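Local coordinates for beta-glucoside phosphorylase BglX (PDB 5VQE), which probably cleaves beta-glucosides by phosphorolysis as a glycoside hydrolase family 3 enzyme, passing the glucosyl group to phosphate, at residues 473-478 and 530-535; 507-512 and 538-543. One frame throughout, in Å; residues are numbered along the deposited sequence.

Interaction 1: 473-478 and 530-535; sequences YANFKV and YTSNEA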
ATOM      1  N   TYR A 473       8.166  16.578 -15.498  1.00 14.86           N
ATOM      2  CA  TYR A 473       8.074  16.023 -14.148  1.00 12.87           C
ATOM      3  C   TYR A 473       6.682  15.409 -14.028  1.00 14.99           C
ATOM      4  O   TYR A 473       5.693  16.127 -13.862  1.00 16.47           O
ATOM      5  CB  TYR A 473       8.308  17.102 -13.096  1.00 14.90           C
ATOM      6  CG  TYR A 473       8.506  16.585 -11.689  1.00 15.33           C
ATOM      7  CD1 TYR A 473       7.456  16.004 -10.979  1.00 15.44           C
ATOM      8  CD2 TYR A 473       9.742  16.696 -11.061  1.00 14.78           C
ATOM      9  CE1 TYR A 473       7.639  15.537  -9.688  1.00 16.09           C
ATOM     10  CE2 TYR A 473       9.933  16.235  -9.774  1.00 17.65           C
ATOM     11  CZ  TYR A 473       8.886  15.653  -9.092  1.00 17.86           C
ATOM     12  OH  TYR A 473       9.088  15.200  -7.812  1.00 18.63           O
ATOM     13  N   ALA A 474       6.608  14.083 -14.117  1.00 13.69           N
ATOM     14  CA  ALA A 474       5.342  13.361 -14.124  1.00 16.45           C
ATOM     15  C   ALA A 474       5.145  12.661 -12.786  1.00 16.46           C
ATOM     16  O   ALA A 474       5.982  11.847 -12.379  1.00 17.97           O
ATOM     17  CB  ALA A 474       5.305  12.345 -15.264  1.00 17.83           C
ATOM     18  N   ASN A 475       4.028  12.969 -12.110  1.00 14.28           N
ATOM     19  CA  ASN A 475       3.672  12.340 -10.833  1.00 16.03           C
ATOM     20  C   ASN A 475       2.189  11.963 -10.879  1.00 15.81           C
ATOM     21  O   ASN A 475       1.329  12.713 -10.420  1.00 16.65           O
ATOM     22  CB  ASN A 475       3.970  13.271  -9.658  1.00 19.00           C
ATOM     23  CG  ASN A 475       3.578  12.670  -8.326  1.00 18.28           C
ATOM     24  OD1 ASN A 475       3.735  11.472  -8.109  1.00 18.16           O
ATOM     25  ND2 ASN A 475       3.063  13.498  -7.429  1.00 22.23           N
ATOM     26  N   PHE A 476       1.889  10.789 -11.435  1.00 16.25           N
ATOM     27  CA  PHE A 476       0.528  10.251 -11.442  1.00 19.78           C
ATOM     28  C   PHE A 476       0.467   9.132 -10.410  1.00 20.41           C
ATOM     29  O   PHE A 476       0.879   7.998 -10.674  1.00 17.72           O
ATOM     30  CB  PHE A 476       0.130   9.807 -12.844  1.00 20.74           C
ATOM     31  CG  PHE A 476      -0.213  10.966 -13.732  1.00 19.82           C
ATOM     32  CD1 PHE A 476      -1.533  11.341 -13.925  1.00 20.42           C
ATOM     33  CD2 PHE A 476       0.789  11.732 -14.308  1.00 21.74           C
ATOM     34  CE1 PHE A 476      -1.850  12.439 -14.718  1.00 23.04           C
ATOM     35  CE2 PHE A 476       0.478  12.834 -15.098  1.00 18.05           C
ATOM     36  CZ  PHE A 476      -0.843  13.185 -15.298  1.00 20.55           C
ATOM     37  N   LYS A 477      -0.041   9.478  -9.233  1.00 18.83           N
ATOM     38  CA  LYS A 477       0.062   8.639  -8.052  1.00 25.11           C
ATOM     39  C   LYS A 477      -1.177   7.773  -7.909  1.00 29.69           C
ATOM     40  O   LYS A 477      -2.260   8.113  -8.396  1.00 27.08           O
ATOM     41  CB  LYS A 477       0.238   9.497  -6.797  1.00 29.32           C
ATOM     42  CG  LYS A 477      -0.996  10.309  -6.421  1.00 34.65           C
ATOM     43  N   VAL A 478      -1.000   6.637  -7.232  1.00 28.65           N
ATOM     44  CA  VAL A 478      -2.127   5.783  -6.892  1.00 38.41           C
ATOM     45  C   VAL A 478      -2.989   6.472  -5.845  1.00 40.43           C
ATOM     46  O   VAL A 478      -2.483   7.122  -4.919  1.00 36.51           O
ATOM     47  CB  VAL A 478      -1.639   4.419  -6.376  1.00 36.21           C
ATOM     48  CG1 VAL A 478      -2.828   3.584  -5.928  1.00 35.13           C
ATOM     49  CG2 VAL A 478      -0.835   3.683  -7.443  1.00 30.22           C
ATOM     50  N   TYR A 530      10.005   6.297  -9.663  1.00 13.50           N
ATOM     51  CA  TYR A 530       9.071   5.507  -8.853  1.00 14.99           C
ATOM     52  C   TYR A 530       8.516   6.225  -7.627  1.00 15.46           C
ATOM     53  O   TYR A 530       7.473   5.822  -7.097  1.00 14.14           O
ATOM     54  CB  TYR A 530       9.720   4.204  -8.380  1.00 12.78           C
ATOM     55  CG  TYR A 530      10.457   3.420  -9.437  1.00 13.04           C
ATOM     56  CD1 TYR A 530       9.772   2.693 -10.399  1.00 11.59           C
ATOM     57  CD2 TYR A 530      11.846   3.384  -9.452  1.00 14.55           C
ATOM     58  CE1 TYR A 530      10.444   1.969 -11.362  1.00 13.85           C
ATOM     59  CE2 TYR A 530      12.528   2.663 -10.404  1.00 15.29           C
ATOM     60  CZ  TYR A 530      11.825   1.958 -11.361  1.00 14.73           C
ATOM     61  OH  TYR A 530      12.503   1.234 -12.314  1.00 13.52           O
ATOM     62  N   THR A 531       9.207   7.255  -7.140  1.00 13.38           N
ATOM     63  CA  THR A 531       8.828   7.944  -5.915  1.00 12.41           C
ATOM     64  C   THR A 531       9.046   9.438  -6.073  1.00 16.90           C
ATOM     65  O   THR A 531      10.095   9.859  -6.561  1.00 16.50           O
ATOM     66  CB  THR A 531       9.665   7.453  -4.728  1.00 14.23           C
ATOM     67  OG1 THR A 531       9.597   6.023  -4.640  1.00 16.44           O
ATOM     68  CG2 THR A 531       9.183   8.075  -3.437  1.00 15.62           C
ATOM     69  N   SER A 532       8.080  10.237  -5.623  1.00 13.30           N
ATOM     70  CA  SER A 532       8.186  11.696  -5.688  1.00 17.97           C
ATOM     71  C   SER A 532       8.362  12.225  -4.266  1.00 18.22           C
ATOM     72  O   SER A 532       7.407  12.624  -3.602  1.00 15.40           O
ATOM     73  CB  SER A 532       6.977  12.314  -6.366  1.00 18.37           C
ATOM     74  OG  SER A 532       7.212  13.697  -6.612  1.00 15.60           O
ATOM     75  N   ASN A 533       9.604  12.197  -3.787  1.00 16.00           N
ATOM     76  CA  ASN A 533       9.933  12.814  -2.511  1.00 19.87           C
ATOM     77  C   ASN A 533      11.269  13.531  -2.643  1.00 16.65           C
ATOM     78  O   ASN A 533      11.945  13.456  -3.671  1.00 14.48           O
ATOM     79  CB  ASN A 533       9.955  11.788  -1.365  1.00 16.17           C
ATOM     80  CG  ASN A 533      11.015  10.719  -1.536  1.00 17.43           C
ATOM     81  OD1 ASN A 533      11.872  10.791  -2.418  1.00 16.12           O
ATOM     82  ND2 ASN A 533      10.961   9.712  -0.674  1.00 17.81           N
ATOM     83  N   GLU A 534      11.638  14.252  -1.584  1.00 18.05           N
ATOM     84  CA  GLU A 534      12.844  15.069  -1.635  1.00 22.11           C
ATOM     85  C   GLU A 534      14.076  14.225  -1.944  1.00 17.70           C
ATOM     86  O   GLU A 534      14.917  14.619  -2.759  1.00 18.90           O
ATOM     87  CB  GLU A 534      13.018  15.818  -0.313  1.00 23.27           C
ATOM     88  CG  GLU A 534      14.415  16.390  -0.100  1.00 28.80           C
ATOM     89  CD  GLU A 534      14.464  17.391   1.041  1.00 40.01           C
ATOM     90  OE1 GLU A 534      13.428  17.578   1.713  1.00 43.39           O
ATOM     91  OE2 GLU A 534      15.539  17.990   1.261  1.00 34.33           O
ATOM     92  N   ALA A 535      14.205  13.064  -1.300  1.00 18.73           N
ATOM     93  CA  ALA A 535      15.389  12.238  -1.507  1.00 17.61           C
ATOM     94  C   ALA A 535      15.544  11.852  -2.970  1.00 20.31           C
ATOM     95  O   ALA A 535      16.649  11.907  -3.522  1.00 17.93           O
ATOM     96  CB  ALA A 535      15.315  10.991  -0.630  1.00 20.54           C
TER
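The phenol of Tyr473 and the hydroxyl of Ser532 meet end on, with 2.7 Å between Tyr473 OH and Ser532 OG. This is a short hydrogen bond in which either oxygen could be the donor. Ser532 OG lies at the edge of the tyrosine ring and in its plane, on the CE1 side, and the angle CZ-OH-OG is about 120°. That value is close to the natural direction for a phenol hydroxyl, whether it gives or accepts the proton. Tyr473 holds CG anti to its backbone N (chi1 -168°), which carries the ring away from strand 469-475 and lets OH, its farthest atom, bridge to 530-535. Two residues on, Asn475 points its CB at the same serine. Its amide makes a looser contact there: Asn475 OD1 stands 3.8 Å from Ser532 CB, a van der Waals approach, while ND2 turns to a weak hydrogen bond with Glu421. Ser532 is thus touched at OG by the phenol and at CB by the amide. The contact is small, 118 Å² over both sides, but buried. It ties the end of strand 469-475 to the loop that leads into helix 534-544, whose N-cap is Asn533. Tyr473 also touches Val537 of that helix and, with Ser532, reaches Glu430 on helix 429-441.

Interaction 2: 507-512 and 538-543; sequences LFLSFS and RMMIEK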
ATOM      1  N   LEU A 507      13.260  15.650 -22.404  1.00 15.14           N
ATOM      2  CA  LEU A 507      13.585  14.652 -21.394  1.00 18.24           C
ATOM      3  C   LEU A 507      12.359  14.431 -20.518  1.00 12.28           C
ATOM      4  O   LEU A 507      11.745  15.399 -20.062  1.00 13.64           O
ATOM      5  CB  LEU A 507      14.773  15.127 -20.551  1.00 17.17           C
ATOM      6  CG  LEU A 507      15.108  14.368 -19.265  1.00 17.75           C
ATOM      7  CD1 LEU A 507      15.608  12.980 -19.595  1.00 16.43           C
ATOM      8  CD2 LEU A 507      16.153  15.149 -18.475  1.00 17.55           C
ATOM      9  N   PHE A 508      12.001  13.165 -20.286  1.00 14.34           N
ATOM     10  CA  PHE A 508      10.795  12.815 -19.536  1.00 13.60           C
ATOM     11  C   PHE A 508      11.181  12.041 -18.279  1.00 13.17           C
ATOM     12  O   PHE A 508      11.839  11.001 -18.368  1.00 14.86           O
ATOM     13  CB  PHE A 508       9.825  11.990 -20.390  1.00 14.34           C
ATOM     14  CG  PHE A 508       8.442  11.904 -19.808  1.00 17.34           C
ATOM     15  CD1 PHE A 508       8.166  11.041 -18.762  1.00 19.36           C
ATOM     16  CD2 PHE A 508       7.422  12.705 -20.293  1.00 17.52           C
ATOM     17  CE1 PHE A 508       6.895  10.977 -18.219  1.00 17.45           C
ATOM     18  CE2 PHE A 508       6.158  12.641 -19.755  1.00 19.90           C
ATOM     19  CZ  PHE A 508       5.895  11.778 -18.718  1.00 17.61           C
ATOM     20  N   LEU A 509      10.775  12.558 -17.120  1.00 13.60           N
ATOM     21  CA  LEU A 509      11.032  11.947 -15.821  1.00 12.32           C
ATOM     22  C   LEU A 509       9.703  11.565 -15.183  1.00 14.59           C
ATOM     23  O   LEU A 509       8.860  12.435 -14.939  1.00 15.59           O
ATOM     24  CB  LEU A 509      11.777  12.913 -14.900  1.00 14.57           C
ATOM     25  CG  LEU A 509      13.003  13.636 -15.458  1.00 15.94           C
ATOM     26  CD1 LEU A 509      13.473  14.684 -14.461  1.00 15.63           C
ATOM     27  CD2 LEU A 509      14.113  12.655 -15.777  1.00 18.11           C
ATOM     28  N   SER A 510       9.524  10.282 -14.888  1.00 13.16           N
ATOM     29  CA  SER A 510       8.397   9.832 -14.080  1.00 12.92           C
ATOM     30  C   SER A 510       8.856   9.608 -12.645  1.00 13.51           C
ATOM     31  O   SER A 510       9.814   8.865 -12.404  1.00 14.26           O
ATOM     32  CB  SER A 510       7.788   8.538 -14.610  1.00 15.57           C
ATOM     33  OG  SER A 510       6.757   8.121 -13.724  1.00 16.22           O
ATOM     34  N   PHE A 511       8.159  10.240 -11.701  1.00 14.38           N
ATOM     35  CA  PHE A 511       8.387  10.022 -10.281  1.00 14.25           C
ATOM     36  C   PHE A 511       7.301   9.148  -9.656  1.00 14.88           C
ATOM     37  O   PHE A 511       7.125   9.150  -8.432  1.00 14.17           O
ATOM     38  CB  PHE A 511       8.502  11.366  -9.561  1.00 13.77           C
ATOM     39  CG  PHE A 511       9.793  12.105  -9.856  1.00 17.33           C
ATOM     40  CD1 PHE A 511       9.935  12.857 -11.018  1.00 16.41           C
ATOM     41  CD2 PHE A 511      10.865  12.039  -8.975  1.00 16.54           C
ATOM     42  CE1 PHE A 511      11.121  13.537 -11.291  1.00 20.01           C
ATOM     43  CE2 PHE A 511      12.049  12.715  -9.244  1.00 16.67           C
ATOM     44  CZ  PHE A 511      12.173  13.468 -10.409  1.00 17.12           C
ATOM     45  N   SER A 512       6.580   8.384 -10.474  1.00 17.15           N
ATOM     46  CA  SER A 512       5.633   7.413  -9.946  1.00 14.72           C
ATOM     47  C   SER A 512       5.373   6.311 -10.968  1.00 14.86           C
ATOM     48  O   SER A 512       6.127   5.333 -11.023  1.00 13.64           O
ATOM     49  CB  SER A 512       4.347   8.120  -9.529  1.00 16.50           C
ATOM     50  OG  SER A 512       3.621   7.322  -8.627  1.00 17.99           O
ATOM     51  N   ARG A 538      16.570  14.966  -5.167  1.00 18.33           N
ATOM     52  CA  ARG A 538      17.979  15.333  -5.043  1.00 21.95           C
ATOM     53  C   ARG A 538      18.872  14.337  -5.770  1.00 16.33           C
ATOM     54  O   ARG A 538      19.850  14.730  -6.413  1.00 17.93           O
ATOM     55  CB  ARG A 538      18.378  15.442  -3.568  1.00 19.52           C
ATOM     56  CG  ARG A 538      17.669  16.557  -2.836  1.00 22.26           C
ATOM     57  CD  ARG A 538      18.207  16.779  -1.433  1.00 22.75           C
ATOM     58  NE  ARG A 538      17.515  17.891  -0.781  1.00 25.51           N
ATOM     59  CZ  ARG A 538      17.842  19.177  -0.915  1.00 29.34           C
ATOM     60  NH1 ARG A 538      18.868  19.541  -1.671  1.00 26.82           N
ATOM     61  NH2 ARG A 538      17.134  20.109  -0.290  1.00 28.79           N
ATOM     62  N   MET A 539      18.557  13.046  -5.692  1.00 17.51           N
ATOM     63  CA  MET A 539      19.391  12.063  -6.380  1.00 17.88           C
ATOM     64  C   MET A 539      19.185  12.114  -7.890  1.00 15.76           C
ATOM     65  O   MET A 539      20.118  11.837  -8.653  1.00 14.72           O
ATOM     66  CB  MET A 539      19.112  10.658  -5.841  1.00 13.19           C
ATOM     67  CG  MET A 539      19.672  10.396  -4.453  1.00 19.96           C
ATOM     68  SD  MET A 539      21.434  10.825  -4.313  1.00 24.63           S
ATOM     69  CE  MET A 539      22.122   9.877  -5.639  1.00 17.19           C
ATOM     70  N   MET A 540      17.985  12.469  -8.342  1.00 14.99           N
ATOM     71  CA  MET A 540      17.778  12.686  -9.770  1.00 13.24           C
ATOM     72  C   MET A 540      18.719  13.766 -10.289  1.00 13.80           C
ATOM     73  O   MET A 540      19.355  13.605 -11.335  1.00 16.33           O
ATOM     74  CB  MET A 540      16.323  13.076 -10.025  1.00 16.69           C
ATOM     75  CG  MET A 540      15.988  13.317 -11.488  1.00 17.03           C
ATOM     76  SD  MET A 540      16.088  11.829 -12.492  1.00 17.29           S
ATOM     77  CE  MET A 540      14.574  11.016 -12.000  1.00 15.78           C
ATOM     78  N   ILE A 541      18.802  14.888  -9.572  1.00 15.83           N
ATOM     79  CA  ILE A 541      19.706  15.968  -9.954  1.00 16.52           C
ATOM     80  C   ILE A 541      21.130  15.447 -10.071  1.00 17.54           C
ATOM     81  O   ILE A 541      21.816  15.695 -11.067  1.00 18.30           O
ATOM     82  CB  ILE A 541      19.605  17.126  -8.943  1.00 18.76           C
ATOM     83  CG1 ILE A 541      18.319  17.923  -9.175  1.00 20.16           C
ATOM     84  CG2 ILE A 541      20.837  18.040  -9.007  1.00 22.85           C
ATOM     85  CD1 ILE A 541      18.285  18.722 -10.485  1.00 20.94           C
ATOM     86  N   GLU A 542      21.599  14.714  -9.053  1.00 17.57           N
ATOM     87  CA  GLU A 542      22.967  14.211  -9.098  1.00 17.37           C
ATOM     88  C   GLU A 542      23.198  13.369 -10.343  1.00 19.68           C
ATOM     89  O   GLU A 542      24.258  13.453 -10.972  1.00 17.16           O
ATOM     90  CB  GLU A 542      23.279  13.408  -7.833  1.00 17.99           C
ATOM     91  CG  GLU A 542      23.197  14.221  -6.559  1.00 17.99           C
ATOM     92  CD  GLU A 542      24.137  15.413  -6.578  1.00 20.78           C
ATOM     93  OE1 GLU A 542      25.328  15.206  -6.874  1.00 19.02           O
ATOM     94  OE2 GLU A 542      23.684  16.553  -6.325  1.00 20.00           O
ATOM     95  N   LYS A 543      22.212  12.562 -10.730  1.00 16.43           N
ATOM     96  CA  LYS A 543      22.421  11.642 -11.837  1.00 16.12           C
ATOM     97  C   LYS A 543      22.294  12.347 -13.183  1.00 18.75           C
ATOM     98  O   LYS A 543      23.028  12.030 -14.126  1.00 17.94           O
ATOM     99  CB  LYS A 543      21.437  10.482 -11.718  1.00 16.39           C
ATOM    100  CG  LYS A 543      21.754   9.568 -10.537  1.00 15.57           C
ATOM    101  CD  LYS A 543      20.569   8.690 -10.155  1.00 17.63           C
ATOM    102  CE  LYS A 543      20.786   8.014  -8.810  1.00 17.44           C
ATOM    103  NZ  LYS A 543      22.056   7.234  -8.766  1.00 18.32           N
TER
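Met540 reaches from helix 534-544 to Leu509, near the end of strand 506-510, and Phe511, just past it, a helix-on-sheet contact consistent with the alpha/beta sandwich domain that many family 3 enzymes carry beside their TIM barrel. The strand lies inside the mixed six-stranded sheet, between strands 469-475 and 525-528. The helix stands off from it: the nearest CA atoms, those of Leu509 and Met540, are 9.1 Å apart, and side chains fill the interval. Met540 does most of the spanning. Its CB points toward the strand and comes within 4.2 Å of Phe511 CZ. CG, anti to the backbone N (chi1 -180°), extends toward the strand and faces both partners, 4.0 Å from Phe511 CZ and 4.1 Å from Leu509 CD1. The chain then bends twice, at chi2 and chi3. SD settles against the leucine, 3.9 Å from Leu509 CD2, and the second bend swings the methyl back to the phenylalanine. CE is therefore close to both residues, and it approaches the Phe511 ring obliquely at the CZ and CE2 corner. With only an alanine here, Leu509 CD2 and Phe511 CZ would probably lose their packing partner and a gap would open between helix and sheet. All three residues are buried, and the contact is wholly apolar. Around it, Phe434 of helix 429-441 touches both Leu509 and Ile541, and Ile471 and Ile527 of the adjoining strands pack on Leu509. On the strand, Ser510 has its CB directed away from the helix. There an ST turn marks the end of the strand: Ser512 N donates to Ser510 OG over 3.3 Å, at an N-H...O angle of 165°.

How the interactions relate
Interactions 1 and 2 lie about 9 Å apart, centre to centre, and share helix 534-544 and one sheet. Strands 469-475 and 506-510 are parallel neighbours, joined by probable hydrogen bonds from Ala474 N to Leu509 O (2.9 Å) and from Phe511 N to Ala474 O (2.8 Å). The side chains are continuous as well: the rings of Tyr473 and Phe511 stack, with Tyr473 CE2 only 3.3 Å from Phe511 CE1, so Ser532, Tyr473, Phe511 and Met540 touch in succession. None of the residues lining the 2-deoxy-2-fluoroglucose pocket falls in these segments. Both contacts are therefore packing in the domain built on the mixed sheet, apart from the sugar bound in the barrel.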